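PDB 2P9B: possible prolidase from Bifidobacterium longum NCC2705, which probably hydrolyses carbon-nitrogen bonds as a member of the amidohydrolase family, although its true substrate is not established. Local coordinates for residues A297-P300 with L301-G305; T309-D313 with I314-N318. All coordinates share one frame; numbering follows the deposited sequence.

Interaction 1 of 2, residues A297-P300 with L301-G305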
ATOM      1  N   ALA A 297       2.484   1.564  11.308  1.00 12.65           N
ATOM      2  CA  ALA A 297       2.623   2.959  11.705  1.00 14.08           C
ATOM      3  C   ALA A 297       2.256   3.242  13.156  1.00 14.80           C
ATOM      4  O   ALA A 297       2.809   4.147  13.771  1.00 17.92           O
ATOM      5  CB  ALA A 297       1.799   3.851  10.777  1.00 15.24           C
ATOM      6  N   GLY A 298       1.340   2.461  13.716  1.00 16.12           N
ATOM      7  CA  GLY A 298       0.936   2.714  15.087  1.00 17.02           C
ATOM      8  C   GLY A 298       1.678   1.959  16.171  1.00 18.24           C
ATOM      9  O   GLY A 298       2.014   2.531  17.213  1.00 18.19           O
ATOM     10  N   LEU A 299       1.949   0.683  15.929  1.00 17.54           N
ATOM     11  CA  LEU A 299       2.617  -0.154  16.918  1.00 18.60           C
ATOM     12  C   LEU A 299       3.957   0.330  17.464  1.00 19.47           C
ATOM     13  O   LEU A 299       4.232   0.158  18.649  1.00 19.75           O
ATOM     14  CB  LEU A 299       2.757  -1.580  16.388  1.00 18.11           C
ATOM     15  CG  LEU A 299       1.445  -2.369  16.408  1.00 18.86           C
ATOM     16  CD1 LEU A 299       1.616  -3.694  15.679  1.00 19.71           C
ATOM     17  CD2 LEU A 299       1.024  -2.601  17.859  1.00 20.34           C
ATOM     18  N   PRO A 300       4.815   0.918  16.615  1.00 19.97           N
ATOM     19  CA  PRO A 300       6.107   1.391  17.125  1.00 21.00           C
ATOM     20  C   PRO A 300       5.964   2.360  18.297  1.00 21.79           C
ATOM     21  O   PRO A 300       6.738   2.313  19.253  1.00 21.80           O
ATOM     22  CB  PRO A 300       6.732   2.059  15.904  1.00 21.12           C
ATOM     23  CG  PRO A 300       6.200   1.230  14.774  1.00 21.14           C
ATOM     24  CD  PRO A 300       4.747   1.060  15.148  1.00 20.54           C
ATOM     25  N   LEU A 301       4.967   3.234  18.217  1.00 21.49           N
ATOM     26  CA  LEU A 301       4.734   4.226  19.260  1.00 23.44           C
ATOM     27  C   LEU A 301       4.328   3.625  20.600  1.00 23.55           C
ATOM     28  O   LEU A 301       4.513   4.254  21.640  1.00 24.43           O
ATOM     29  CB  LEU A 301       3.664   5.216  18.806  1.00 24.52           C
ATOM     30  CG  LEU A 301       4.013   6.030  17.559  1.00 26.60           C
ATOM     31  CD1 LEU A 301       2.811   6.855  17.141  1.00 26.70           C
ATOM     32  CD2 LEU A 301       5.216   6.922  17.841  1.00 28.59           C
ATOM     33  N   THR A 302       3.770   2.418  20.579  1.00 22.74           N
ATOM     34  CA  THR A 302       3.339   1.772  21.817  1.00 23.25           C
ATOM     35  C   THR A 302       4.287   0.675  22.298  1.00 23.42           C
ATOM     36  O   THR A 302       4.257   0.300  23.469  1.00 22.98           O
ATOM     37  CB  THR A 302       1.927   1.152  21.669  1.00 22.58           C
ATOM     38  OG1 THR A 302       1.964   0.088  20.707  1.00 20.88           O
ATOM     39  CG2 THR A 302       0.927   2.207  21.220  1.00 23.31           C
ATOM     40  N   LEU A 303       5.131   0.167  21.403  1.00 22.91           N
ATOM     41  CA  LEU A 303       6.063  -0.897  21.767  1.00 24.43           C
ATOM     42  C   LEU A 303       7.456  -0.391  22.129  1.00 26.36           C
ATOM     43  O   LEU A 303       8.184  -1.048  22.871  1.00 28.20           O
ATOM     44  CB  LEU A 303       6.177  -1.913  20.629  1.00 24.68           C
ATOM     45  CG  LEU A 303       4.901  -2.655  20.227  1.00 24.47           C
ATOM     46  CD1 LEU A 303       5.180  -3.501  18.996  1.00 24.97           C
ATOM     47  CD2 LEU A 303       4.414  -3.527  21.377  1.00 25.74           C
ATOM     48  N   LEU A 304       7.828   0.768  21.600  1.00 26.69           N
ATOM     49  CA  LEU A 304       9.138   1.346  21.882  1.00 28.36           C
ATOM     50  C   LEU A 304       9.033   2.325  23.049  1.00 29.15           C
ATOM     51  O   LEU A 304       7.996   2.957  23.244  1.00 28.88           O
ATOM     52  CB  LEU A 304       9.669   2.068  20.640  1.00 28.09           C
ATOM     53  CG  LEU A 304       9.914   1.212  19.392  1.00 27.80           C
ATOM     54  CD1 LEU A 304      10.215   2.112  18.203  1.00 28.09           C
ATOM     55  CD2 LEU A 304      11.066   0.249  19.643  1.00 29.25           C
ATOM     56  N   GLY A 305      10.107   2.447  23.824  1.00 30.90           N
ATOM     57  CA  GLY A 305      10.095   3.360  24.953  1.00 32.09           C
ATOM     58  C   GLY A 305      10.091   4.808  24.500  1.00 33.43           C
ATOM     59  O   GLY A 305      10.537   5.116  23.399  1.00 32.72           O
TER
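Leu299 O is gripped twice as helix 295-303 runs into its last turn. Leu303 N gives it the i to i+4 bond at 2.9 Å, arriving nearly along the C=O axis (170° at the oxygen). Thr302 N gives the i to i+3 bond to Leu299 O at 3.0 Å, standing 61° out of the carbonyl plane and so away from a lone pair. The hydroxyl of Thr302 lies beside the same acceptor, OG1 3.1 Å from Leu299 O; a chi1 of 65° sets OG1 between the backbone N and the carbonyl carbon of Thr302 and turns it back onto the preceding turn. One residue on, Leu304 N reaches Pro300 O at 3.0 Å, although Leu304 itself has already left helical angles. Pro300 has no N-H to give to the turn before it, and the helix kinks there; the next amide, Leu301 N, makes only a weak bond to Gly298 O.

Apolar contacts follow the same i to i+4 spacing. CD1 of Leu303 lies against Leu299 CB at 4.0 Å, and CD1 of Leu304 comes within 4.2 Å of CB on the Pro300 ring. In both later leucines CG is anti to the carbonyl carbon, which lays the side chain back along the helix over the acceptor oxygen.

The last turn thus mixes i to i+3 and i to i+4 bonds before the chain turns away at Leu304. Around it, Tyr449 of the C-terminal helix 439-449 touches Leu299, Pro300 and Leu303. Leu299 also packs on Leu362 and Tyr366 of helix 356-367, while Leu301 and Thr302 meet helix 313-335. Helix 295-303 follows strand 290-292 of the parallel sheet, a beta-alpha step consistent with the TIM-barrel fold of the amidohydrolase family.

Interaction 2 of 2, residues T309-D313 with I314-N318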
ATOM      1  N   THR A 309      11.233   6.931  21.094  1.00 36.71           N
ATOM      2  CA  THR A 309      10.276   7.650  20.261  1.00 35.93           C
ATOM      3  C   THR A 309      10.253   9.151  20.520  1.00 36.09           C
ATOM      4  O   THR A 309      10.050   9.940  19.599  1.00 36.40           O
ATOM      5  CB  THR A 309       8.855   7.107  20.465  1.00 35.74           C
ATOM      6  OG1 THR A 309       8.487   7.245  21.843  1.00 35.72           O
ATOM      7  CG2 THR A 309       8.785   5.641  20.068  1.00 34.42           C
ATOM      8  N   GLY A 310      10.436   9.542  21.776  1.00 35.89           N
ATOM      9  CA  GLY A 310      10.438  10.953  22.118  1.00 35.81           C
ATOM     10  C   GLY A 310       9.066  11.591  22.268  1.00 35.60           C
ATOM     11  O   GLY A 310       8.954  12.815  22.319  1.00 36.53           O
ATOM     12  N   ILE A 311       8.018  10.778  22.339  1.00 34.86           N
ATOM     13  CA  ILE A 311       6.673  11.318  22.489  1.00 33.68           C
ATOM     14  C   ILE A 311       6.360  11.556  23.961  1.00 33.88           C
ATOM     15  O   ILE A 311       6.924  10.901  24.839  1.00 34.02           O
ATOM     16  CB  ILE A 311       5.607  10.369  21.889  1.00 32.34           C
ATOM     17  CG1 ILE A 311       5.608   9.030  22.632  1.00 31.01           C
ATOM     18  CG2 ILE A 311       5.890  10.144  20.413  1.00 32.09           C
ATOM     19  CD1 ILE A 311       4.518   8.082  22.170  1.00 29.22           C
ATOM     20  N   THR A 312       5.460  12.498  24.228  1.00 34.13           N
ATOM     21  CA  THR A 312       5.079  12.823  25.597  1.00 34.49           C
ATOM     22  C   THR A 312       4.166  11.752  26.185  1.00 34.52           C
ATOM     23  O   THR A 312       3.665  10.884  25.467  1.00 33.86           O
ATOM     24  CB  THR A 312       4.346  14.178  25.667  1.00 35.24           C
ATOM     25  OG1 THR A 312       3.103  14.089  24.958  1.00 34.52           O
ATOM     26  CG2 THR A 312       5.195  15.278  25.046  1.00 35.21           C
ATOM     27  N   ASP A 313       3.953  11.819  27.495  1.00 34.18           N
ATOM     28  CA  ASP A 313       3.098  10.856  28.171  1.00 34.23           C
ATOM     29  C   ASP A 313       1.673  10.884  27.626  1.00 33.20           C
ATOM     30  O   ASP A 313       1.050   9.838  27.461  1.00 32.86           O
ATOM     31  CB  ASP A 313       3.079  11.121  29.681  1.00 36.34           C
ATOM     32  CG  ASP A 313       4.432  10.893  30.332  1.00 38.56           C
ATOM     33  OD1 ASP A 313       5.007   9.797  30.147  1.00 39.83           O
ATOM     34  OD2 ASP A 313       4.919  11.806  31.030  1.00 40.72           O
ATOM     35  N   ILE A 314       1.146  12.073  27.348  1.00 32.77           N
ATOM     36  CA  ILE A 314      -0.210  12.150  26.821  1.00 32.66           C
ATOM     37  C   ILE A 314      -0.259  11.555  25.418  1.00 30.74           C
ATOM     38  O   ILE A 314      -1.237  10.905  25.049  1.00 30.28           O
ATOM     39  CB  ILE A 314      -0.745  13.601  26.783  1.00 34.14           C
ATOM     40  CG1 ILE A 314       0.119  14.468  25.874  1.00 36.11           C
ATOM     41  CG2 ILE A 314      -0.777  14.175  28.189  1.00 35.74           C
ATOM     42  CD1 ILE A 314      -0.413  15.881  25.709  1.00 37.64           C
ATOM     43  N   GLN A 315       0.800  11.767  24.643  1.00 29.40           N
ATOM     44  CA  GLN A 315       0.857  11.226  23.291  1.00 27.52           C
ATOM     45  C   GLN A 315       0.935   9.705  23.338  1.00 26.08           C
ATOM     46  O   GLN A 315       0.371   9.027  22.481  1.00 23.94           O
ATOM     47  CB  GLN A 315       2.066  11.773  22.533  1.00 29.28           C
ATOM     48  CG  GLN A 315       1.982  13.252  22.213  1.00 31.11           C
ATOM     49  CD  GLN A 315       3.134  13.721  21.349  1.00 33.21           C
ATOM     50  OE1 GLN A 315       4.301  13.518  21.686  1.00 32.65           O
ATOM     51  NE2 GLN A 315       2.810  14.351  20.222  1.00 33.89           N
ATOM     52  N   LEU A 316       1.636   9.174  24.337  1.00 25.25           N
ATOM     53  CA  LEU A 316       1.766   7.728  24.483  1.00 24.44           C
ATOM     54  C   LEU A 316       0.407   7.141  24.837  1.00 24.41           C
ATOM     55  O   LEU A 316      -0.001   6.119  24.283  1.00 22.21           O
ATOM     56  CB  LEU A 316       2.780   7.376  25.581  1.00 24.50           C
ATOM     57  CG  LEU A 316       2.913   5.885  25.913  1.00 25.07           C
ATOM     58  CD1 LEU A 316       3.384   5.106  24.686  1.00 25.83           C
ATOM     59  CD2 LEU A 316       3.890   5.703  27.064  1.00 24.72           C
ATOM     60  N   GLU A 317      -0.290   7.792  25.763  1.00 22.90           N
ATOM     61  CA  GLU A 317      -1.611   7.336  26.177  1.00 23.46           C
ATOM     62  C   GLU A 317      -2.555   7.391  24.979  1.00 21.74           C
ATOM     63  O   GLU A 317      -3.322   6.459  24.739  1.00 20.33           O
ATOM     64  CB  GLU A 317      -2.144   8.214  27.311  1.00 25.92           C
ATOM     65  CG  GLU A 317      -3.536   7.846  27.811  1.00 30.55           C
ATOM     66  CD  GLU A 317      -3.646   6.393  28.231  1.00 33.32           C
ATOM     67  OE1 GLU A 317      -2.655   5.854  28.768  1.00 36.12           O
ATOM     68  OE2 GLU A 317      -4.727   5.792  28.038  1.00 35.91           O
ATOM     69  N   ASN A 318      -2.493   8.486  24.224  1.00 20.21           N
ATOM     70  CA  ASN A 318      -3.342   8.628  23.045  1.00 20.85           C
ATOM     71  C   ASN A 318      -3.036   7.497  22.064  1.00 19.38           C
ATOM     72  O   ASN A 318      -3.942   6.851  21.541  1.00 18.50           O
ATOM     73  CB  ASN A 318      -3.105   9.980  22.359  1.00 21.51           C
ATOM     74  CG  ASN A 318      -3.719  11.144  23.121  1.00 23.27           C
ATOM     75  OD1 ASN A 318      -4.694  10.977  23.857  1.00 24.79           O
ATOM     76  ND2 ASN A 318      -3.165  12.338  22.928  1.00 23.58           N
TER
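Thr312 and Gln315 form a capping box at the N-terminus of helix 313-335, each side chain bonded to the other's backbone N-H. Thr312 is the N-cap: its OG1 accepts from Gln315 N at 3.3 Å. The return bond comes from the end of the Gln315 side chain. Its CB starts 3.5 Å from Thr312 O; CG, anti to the carbonyl carbon (chi1 -68°), passes Thr312 OG1 at 3.1 Å; from there the chain runs on extended, with CD 3.6 Å from the same hydroxyl. At the tip, OE1 takes Thr312 N at 3.0 Å, in the carbonyl plane on a lone pair and nearly straight (164° at the hydrogen), while CA and CB of Ile311 lie beside that oxygen. With an alanine in place of Gln315, the Thr312 N-H is likely to be left without this acceptor and the turn before the helix freer to shift.

Behind the box, the first helical backbone bonds run from Leu316 N to Thr312 O and from Glu317 N to Asp313 O. Asp313 is tied back to the preceding helix, its OD1 accepting from Gln306 NE2. Ile311 adds the apolar side, in the manner of a hydrophobic staple: it sits just before the N-cap and reaches into the first turn, its CD1 meeting Leu316 CB at 3.9 Å.

Interactions 1 and 2 follow each other along the chain, the end of helix 295-303 and the start of helix 313-335, with the short helix 306-309 between them; their centres lie about 10 Å apart. They meet by packing: Leu316 CD1 approaches Leu301 O at 3.4 Å, and Thr309 CG2 rests on Leu304 CB at 3.7 Å. The centre of interaction 2, at the surface, lies about 26 Å from the chain centre, that of the partly buried interaction 1 about 20 Å. Interaction 1 reaches toward a possible metal site: the Ala297 side chain touches Asp345, which with His77 and His79 could bind a metal, consistent with a metal-dependent amidohydrolase.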